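Long-range contact in putative esterase/lipase/thioesterase (PDB 2PBL), which probably hydrolyses ester or thioester bonds as a member of the alpha/beta-hydrolase fold family: residues Val69-Ser83 and Met98-Ile112. Residues are numbered along the deposited sequence; the frame is centred on the assembly and turned at random.
Sequences VHGGYWMAFDKSSWS and MPSYELCPEVRISEI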
loop_
_atom_site.group_PDB
_atom_site.type_symbol
_atom_site.label_atom_id
_atom_site.label_comp_id
_atom_site.label_asym_id
_atom_site.label_seq_id
_atom_site.Cartn_x
_atom_site.Cartn_y
_atom_site.Cartn_z
ATOM N N VAL A 69 -1.213 2.666 -1.647
ATOM C CA VAL A 69 -1.560 1.440 -2.350
ATOM C C VAL A 69 -2.296 0.511 -1.394
ATOM O O VAL A 69 -1.763 0.083 -0.378
ATOM C CB VAL A 69 -0.334 0.734 -2.957
ATOM C CG1 VAL A 69 -0.782 -0.452 -3.789
ATOM C CG2 VAL A 69 0.506 1.715 -3.814
ATOM N N HIS A 70 -3.523 0.184 -1.777
ATOM C CA HIS A 70 -4.434 -0.611 -0.987
ATOM C C HIS A 70 -4.132 -2.098 -0.984
ATOM O O HIS A 70 -3.422 -2.618 -1.866
ATOM C CB HIS A 70 -5.880 -0.361 -1.457
ATOM C CG HIS A 70 -6.276 -1.086 -2.713
ATOM N ND1 HIS A 70 -6.606 -2.431 -2.718
ATOM C CD2 HIS A 70 -6.484 -0.645 -3.978
ATOM C CE1 HIS A 70 -6.953 -2.789 -3.940
ATOM N NE2 HIS A 70 -6.903 -1.724 -4.721
ATOM N N GLY A 71 -4.673 -2.775 0.027
ATOM C CA GLY A 71 -4.475 -4.186 0.160
ATOM C C GLY A 71 -5.683 -5.034 -0.250
ATOM O O GLY A 71 -6.632 -4.566 -0.916
ATOM N N GLY A 72 -5.643 -6.281 0.215
ATOM C CA GLY A 72 -6.594 -7.311 -0.193
ATOM C C GLY A 72 -5.961 -8.566 -0.790
ATOM O O GLY A 72 -6.634 -9.289 -1.555
ATOM N N TYR A 73 -4.690 -8.822 -0.423
ATOM C CA TYR A 73 -3.918 -9.980 -0.803
ATOM C C TYR A 73 -3.863 -10.091 -2.321
ATOM O O TYR A 73 -4.024 -11.163 -2.844
ATOM C CB TYR A 73 -4.477 -11.275 -0.167
ATOM C CG TYR A 73 -4.034 -11.551 1.284
ATOM C CD1 TYR A 73 -2.722 -11.868 1.564
ATOM C CD2 TYR A 73 -4.943 -11.595 2.318
ATOM C CE1 TYR A 73 -2.317 -12.151 2.840
ATOM C CE2 TYR A 73 -4.551 -11.872 3.606
ATOM C CZ TYR A 73 -3.237 -12.162 3.859
ATOM O OH TYR A 73 -2.833 -12.455 5.138
ATOM N N TRP A 74 -3.778 -8.948 -3.013
ATOM C CA TRP A 74 -3.680 -8.929 -4.483
ATOM C C TRP A 74 -4.843 -9.640 -5.212
ATOM O O TRP A 74 -4.708 -10.008 -6.380
ATOM C CB TRP A 74 -2.371 -9.622 -4.886
ATOM C CG TRP A 74 -1.099 -9.150 -4.276
ATOM C CD1 TRP A 74 -0.354 -8.061 -4.664
ATOM C CD2 TRP A 74 -0.373 -9.756 -3.204
ATOM N NE1 TRP A 74 0.769 -7.957 -3.898
ATOM C CE2 TRP A 74 0.777 -8.976 -2.981
ATOM C CE3 TRP A 74 -0.590 -10.879 -2.394
ATOM C CZ2 TRP A 74 1.709 -9.294 -2.002
ATOM C CZ3 TRP A 74 0.337 -11.198 -1.438
ATOM C CH2 TRP A 74 1.473 -10.412 -1.244
HETATM N N MSE A 75 -5.968 -9.873 -4.518
HETATM C CA MSE A 75 -7.100 -10.606 -5.093
HETATM C C MSE A 75 -8.484 -9.971 -4.860
HETATM O O MSE A 75 -9.513 -10.518 -5.314
HETATM C CB MSE A 75 -7.060 -12.028 -4.566
HETATM C CG MSE A 75 -7.262 -12.135 -3.087
HETATM SE SE MSE A 75 -7.281 -14.020 -2.551
HETATM C CE MSE A 75 -5.739 -14.576 -3.094
ATOM N N ALA A 76 -8.530 -8.812 -4.189
ATOM C CA ALA A 76 -9.792 -8.128 -3.896
ATOM C C ALA A 76 -9.570 -6.651 -3.641
ATOM O O ALA A 76 -8.462 -6.228 -3.412
ATOM C CB ALA A 76 -10.500 -8.769 -2.668
ATOM N N PHE A 77 -10.681 -5.919 -3.676
ATOM C CA PHE A 77 -10.760 -4.469 -3.520
ATOM C C PHE A 77 -10.186 -3.750 -4.737
ATOM O O PHE A 77 -9.558 -4.359 -5.607
ATOM C CB PHE A 77 -10.137 -3.983 -2.201
ATOM C CG PHE A 77 -10.730 -4.647 -0.984
ATOM C CD1 PHE A 77 -11.863 -4.131 -0.376
ATOM C CD2 PHE A 77 -10.189 -5.775 -0.487
ATOM C CE1 PHE A 77 -12.425 -4.747 0.752
ATOM C CE2 PHE A 77 -10.754 -6.409 0.631
ATOM C CZ PHE A 77 -11.882 -5.885 1.234
ATOM N N ASP A 78 -10.527 -2.475 -4.831
ATOM C CA ASP A 78 -9.986 -1.570 -5.832
ATOM C C ASP A 78 -9.775 -0.256 -5.078
ATOM O O ASP A 78 -9.988 -0.177 -3.870
ATOM C CB ASP A 78 -10.882 -1.458 -7.089
ATOM C CG ASP A 78 -12.278 -0.985 -6.786
ATOM O OD1 ASP A 78 -12.491 -0.229 -5.857
ATOM O OD2 ASP A 78 -13.195 -1.364 -7.530
ATOM N N LYS A 79 -9.375 0.773 -5.797
ATOM C CA LYS A 79 -9.106 2.068 -5.192
ATOM C C LYS A 79 -10.282 2.754 -4.523
ATOM O O LYS A 79 -10.065 3.586 -3.634
ATOM C CB LYS A 79 -8.542 3.039 -6.241
ATOM C CG LYS A 79 -9.511 3.395 -7.383
ATOM C CD LYS A 79 -8.802 4.158 -8.520
ATOM C CE LYS A 79 -9.687 4.235 -9.750
ATOM N NZ LYS A 79 -11.043 4.778 -9.401
ATOM N N SER A 80 -11.505 2.391 -4.923
ATOM C CA SER A 80 -12.700 3.078 -4.444
ATOM C C SER A 80 -13.062 2.879 -2.980
ATOM O O SER A 80 -13.880 3.633 -2.471
ATOM C CB SER A 80 -13.928 2.757 -5.297
ATOM O OG SER A 80 -14.417 1.441 -5.072
ATOM N N SER A 81 -12.489 1.894 -2.311
ATOM C CA SER A 81 -12.765 1.689 -0.885
ATOM C C SER A 81 -11.887 2.498 0.076
ATOM O O SER A 81 -12.067 2.401 1.304
ATOM C CB SER A 81 -12.582 0.230 -0.559
ATOM O OG SER A 81 -13.640 -0.528 -1.143
ATOM N N TRP A 82 -11.003 3.355 -0.444
ATOM C CA TRP A 82 -9.984 3.967 0.429
ATOM C C TRP A 82 -9.760 5.467 0.357
ATOM O O TRP A 82 -8.896 5.969 1.041
ATOM C CB TRP A 82 -8.642 3.296 0.147
ATOM C CG TRP A 82 -8.734 1.807 -0.103
ATOM C CD1 TRP A 82 -8.805 1.200 -1.322
ATOM C CD2 TRP A 82 -8.892 0.771 0.870
ATOM N NE1 TRP A 82 -8.964 -0.150 -1.167
ATOM C CE2 TRP A 82 -9.002 -0.444 0.170
ATOM C CE3 TRP A 82 -8.906 0.745 2.275
ATOM C CZ2 TRP A 82 -9.146 -1.671 0.822
ATOM C CZ3 TRP A 82 -9.047 -0.463 2.913
ATOM C CH2 TRP A 82 -9.141 -1.662 2.192
ATOM N N SER A 83 -10.542 6.164 -0.459
ATOM C CA SER A 83 -10.376 7.593 -0.723
ATOM C C SER A 83 -10.327 8.416 0.533
ATOM O O SER A 83 -9.493 9.320 0.664
ATOM C CB SER A 83 -11.513 8.076 -1.630
ATOM O OG SER A 83 -11.661 7.120 -2.674
HETATM N N MSE A 98 -4.149 7.237 -5.525
HETATM C CA MSE A 98 -4.530 5.894 -5.135
HETATM C C MSE A 98 -4.787 4.994 -6.338
HETATM O O MSE A 98 -5.788 5.102 -6.986
HETATM C CB MSE A 98 -5.746 5.921 -4.215
HETATM C CG MSE A 98 -5.372 6.408 -2.843
HETATM SE SE MSE A 98 -6.906 6.388 -1.613
HETATM C CE MSE A 98 -6.102 7.053 -0.038
ATOM N N PRO A 99 -3.847 4.086 -6.653
ATOM C CA PRO A 99 -4.180 3.283 -7.825
ATOM C C PRO A 99 -4.944 2.009 -7.527
ATOM O O PRO A 99 -4.928 1.476 -6.387
ATOM C CB PRO A 99 -2.793 2.878 -8.341
ATOM C CG PRO A 99 -2.037 2.705 -7.099
ATOM C CD PRO A 99 -2.499 3.789 -6.155
ATOM N N SER A 100 -5.613 1.538 -8.580
ATOM C CA SER A 100 -6.151 0.209 -8.659
ATOM C C SER A 100 -5.091 -0.541 -9.478
ATOM O O SER A 100 -4.118 0.066 -10.013
ATOM C CB SER A 100 -7.490 0.205 -9.408
ATOM O OG SER A 100 -8.580 0.637 -8.620
ATOM N N TYR A 101 -5.328 -1.827 -9.607
ATOM C CA TYR A 101 -4.463 -2.739 -10.305
ATOM C C TYR A 101 -5.235 -4.018 -10.557
ATOM O O TYR A 101 -6.219 -4.288 -9.856
ATOM C CB TYR A 101 -3.229 -2.994 -9.469
ATOM C CG TYR A 101 -3.466 -3.356 -8.006
ATOM C CD1 TYR A 101 -3.666 -4.696 -7.596
ATOM C CD2 TYR A 101 -3.446 -2.365 -7.025
ATOM C CE1 TYR A 101 -3.877 -5.010 -6.247
ATOM C CE2 TYR A 101 -3.626 -2.675 -5.673
ATOM C CZ TYR A 101 -3.853 -3.976 -5.290
ATOM O OH TYR A 101 -4.035 -4.217 -3.945
ATOM N N GLU A 102 -4.835 -4.757 -11.581
ATOM C CA GLU A 102 -5.434 -6.064 -11.842
ATOM C C GLU A 102 -5.065 -7.008 -10.708
ATOM O O GLU A 102 -4.073 -6.820 -10.003
ATOM C CB GLU A 102 -5.031 -6.629 -13.180
ATOM C CG GLU A 102 -5.508 -5.786 -14.306
ATOM C CD GLU A 102 -5.145 -6.406 -15.632
ATOM O OE1 GLU A 102 -4.142 -5.971 -16.175
ATOM O OE2 GLU A 102 -5.810 -7.375 -16.058
ATOM N N LEU A 103 -5.897 -8.025 -10.559
ATOM C CA LEU A 103 -5.836 -8.929 -9.430
ATOM C C LEU A 103 -5.522 -10.334 -9.862
ATOM O O LEU A 103 -5.737 -10.704 -11.012
ATOM C CB LEU A 103 -7.204 -8.922 -8.756
ATOM C CG LEU A 103 -7.742 -7.576 -8.264
ATOM C CD1 LEU A 103 -9.188 -7.654 -7.747
ATOM C CD2 LEU A 103 -6.835 -7.053 -7.171
ATOM N N CYS A 104 -4.966 -11.092 -8.926
ATOM C CA CYS A 104 -4.721 -12.478 -9.131
ATOM C C CYS A 104 -6.128 -13.077 -9.059
ATOM O O CYS A 104 -6.952 -12.579 -8.274
ATOM C CB CYS A 104 -3.830 -13.056 -8.066
ATOM S SG CYS A 104 -2.171 -12.322 -7.950
ATOM N N PRO A 105 -6.382 -14.157 -9.835
ATOM C CA PRO A 105 -5.453 -14.918 -10.700
ATOM C C PRO A 105 -5.345 -14.464 -12.146
ATOM O O PRO A 105 -4.644 -15.108 -12.928
ATOM C CB PRO A 105 -6.037 -16.324 -10.643
ATOM C CG PRO A 105 -7.547 -16.056 -10.637
ATOM C CD PRO A 105 -7.749 -14.737 -9.882
ATOM N N GLU A 106 -5.989 -13.357 -12.504
ATOM C CA GLU A 106 -5.903 -12.844 -13.865
ATOM C C GLU A 106 -4.465 -12.469 -14.185
ATOM O O GLU A 106 -3.967 -12.731 -15.294
ATOM C CB GLU A 106 -6.817 -11.633 -14.072
ATOM C CG GLU A 106 -8.340 -11.917 -14.106
ATOM C CD GLU A 106 -8.977 -12.305 -12.762
ATOM O OE1 GLU A 106 -8.895 -11.492 -11.811
ATOM O OE2 GLU A 106 -9.621 -13.394 -12.688
ATOM N N VAL A 107 -3.808 -11.820 -13.230
ATOM C CA VAL A 107 -2.402 -11.476 -13.354
ATOM C C VAL A 107 -1.577 -12.133 -12.238
ATOM O O VAL A 107 -2.129 -12.774 -11.318
ATOM C CB VAL A 107 -2.198 -9.928 -13.352
ATOM C CG1 VAL A 107 -2.954 -9.326 -14.504
ATOM C CG2 VAL A 107 -2.607 -9.282 -12.028
ATOM N N ARG A 108 -0.261 -12.010 -12.336
ATOM C CA ARG A 108 0.604 -12.515 -11.309
ATOM C C ARG A 108 1.004 -11.305 -10.468
ATOM O O ARG A 108 0.892 -10.147 -10.908
ATOM C CB ARG A 108 1.848 -13.160 -11.881
ATOM C CG ARG A 108 1.610 -14.428 -12.698
ATOM C CD ARG A 108 2.917 -14.926 -13.312
ATOM N NE ARG A 108 3.871 -15.277 -12.264
ATOM C CZ ARG A 108 3.878 -16.436 -11.623
ATOM N NH1 ARG A 108 2.996 -17.398 -11.931
ATOM N NH2 ARG A 108 4.773 -16.628 -10.666
ATOM N N ILE A 109 1.448 -11.591 -9.251
ATOM C CA ILE A 109 1.918 -10.545 -8.352
ATOM C C ILE A 109 3.031 -9.721 -9.014
ATOM O O ILE A 109 3.078 -8.490 -8.877
ATOM C CB ILE A 109 2.399 -11.135 -7.009
ATOM C CG1 ILE A 109 1.201 -11.639 -6.197
ATOM C CG2 ILE A 109 3.219 -10.098 -6.214
ATOM C CD1 ILE A 109 1.607 -12.412 -4.962
ATOM N N SER A 110 3.949 -10.391 -9.695
ATOM C CA SER A 110 5.025 -9.642 -10.394
ATOM C C SER A 110 4.500 -8.638 -11.417
ATOM O O SER A 110 5.117 -7.593 -11.663
ATOM C CB SER A 110 6.033 -10.587 -11.046
ATOM O OG SER A 110 5.430 -11.329 -12.096
ATOM N N GLU A 111 3.392 -8.976 -12.064
ATOM C CA GLU A 111 2.738 -8.048 -12.995
ATOM C C GLU A 111 2.085 -6.904 -12.236
ATOM O O GLU A 111 2.015 -5.778 -12.708
ATOM C CB GLU A 111 1.653 -8.747 -13.814
ATOM C CG GLU A 111 2.143 -9.882 -14.652
ATOM C CD GLU A 111 1.020 -10.502 -15.436
ATOM O OE1 GLU A 111 0.607 -9.916 -16.482
ATOM O OE2 GLU A 111 0.563 -11.565 -14.986
ATOM N N ILE A 112 1.545 -7.203 -11.057
ATOM C CA ILE A 112 0.963 -6.150 -10.243
ATOM C C ILE A 112 2.019 -5.118 -9.827
ATOM O O ILE A 112 1.809 -3.893 -9.837
ATOM C CB ILE A 112 0.243 -6.713 -8.971
ATOM C CG1 ILE A 112 -0.890 -7.680 -9.375
ATOM C CG2 ILE A 112 -0.366 -5.524 -8.177
ATOM C CD1 ILE A 112 -1.600 -8.336 -8.220
HETATM O O HOH W 1 -6.683 -2.989 -7.270
HETATM O O HOH W 2 -4.768 2.213 -3.756
HETATM O O HOH W 3 -9.498 -11.995 -7.473
HETATM O O HOH W 4 -5.444 -6.618 -3.182
#
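H70 and Y101 both hold CG between the backbone N and the carbonyl carbon (chi1 79° and 49°), and this turns their rings onto each other from opposite directions. The contact joins two loops of an alpha/beta-hydrolase fold, after strands 64-69 and 94-99. The HGG sequence H70-G71-G72 follows strand 64-69, as in HGG-containing esterases of the hormone-sensitive lipase type, where this loop forms the oxyanion hole; the same role is likely here. Segment 98-112 leaves the neighbouring parallel strand 94-99 and runs alongside into helix 109-126.

The two rings form an offset stack, centroids 4.7 Å apart and planes at 20°. Y101 CE2 lies over one face of the imidazole; D78 O lies over the opposite face. Y101 OH donates to H70 O at 2.7 Å, from above the carbonyl plane. In the ring plane of H70, ND1 donates to G71 O, which fixes the ring rotation. A water bridges H70 NE2 and Y101 O, donating to the carbonyl. An alanine in place of H70 would probably leave the Y101 ring without its stacking partner and G71 O without the imidazole N-H.

W74 CG, anti to its carbonyl carbon, turns the indole so that I109 CD1 sits over the six-membered ring in a CH-pi contact, 3.8 Å from its centroid. I112 CD1 packs against W74 CB. C104 N donates to W74 O at 2.8 Å, nearly along the C=O axis.

At the other end, the CB, CG and CD of K79 pass S100 OG, and its NZ goes on to a salt bridge with D54 and a hydrogen bond to N42. M98, extended beyond CG, lays SE beside W82 CB. S100 OG accepts from K79 N at 2.9 Å in a nearly straight bond.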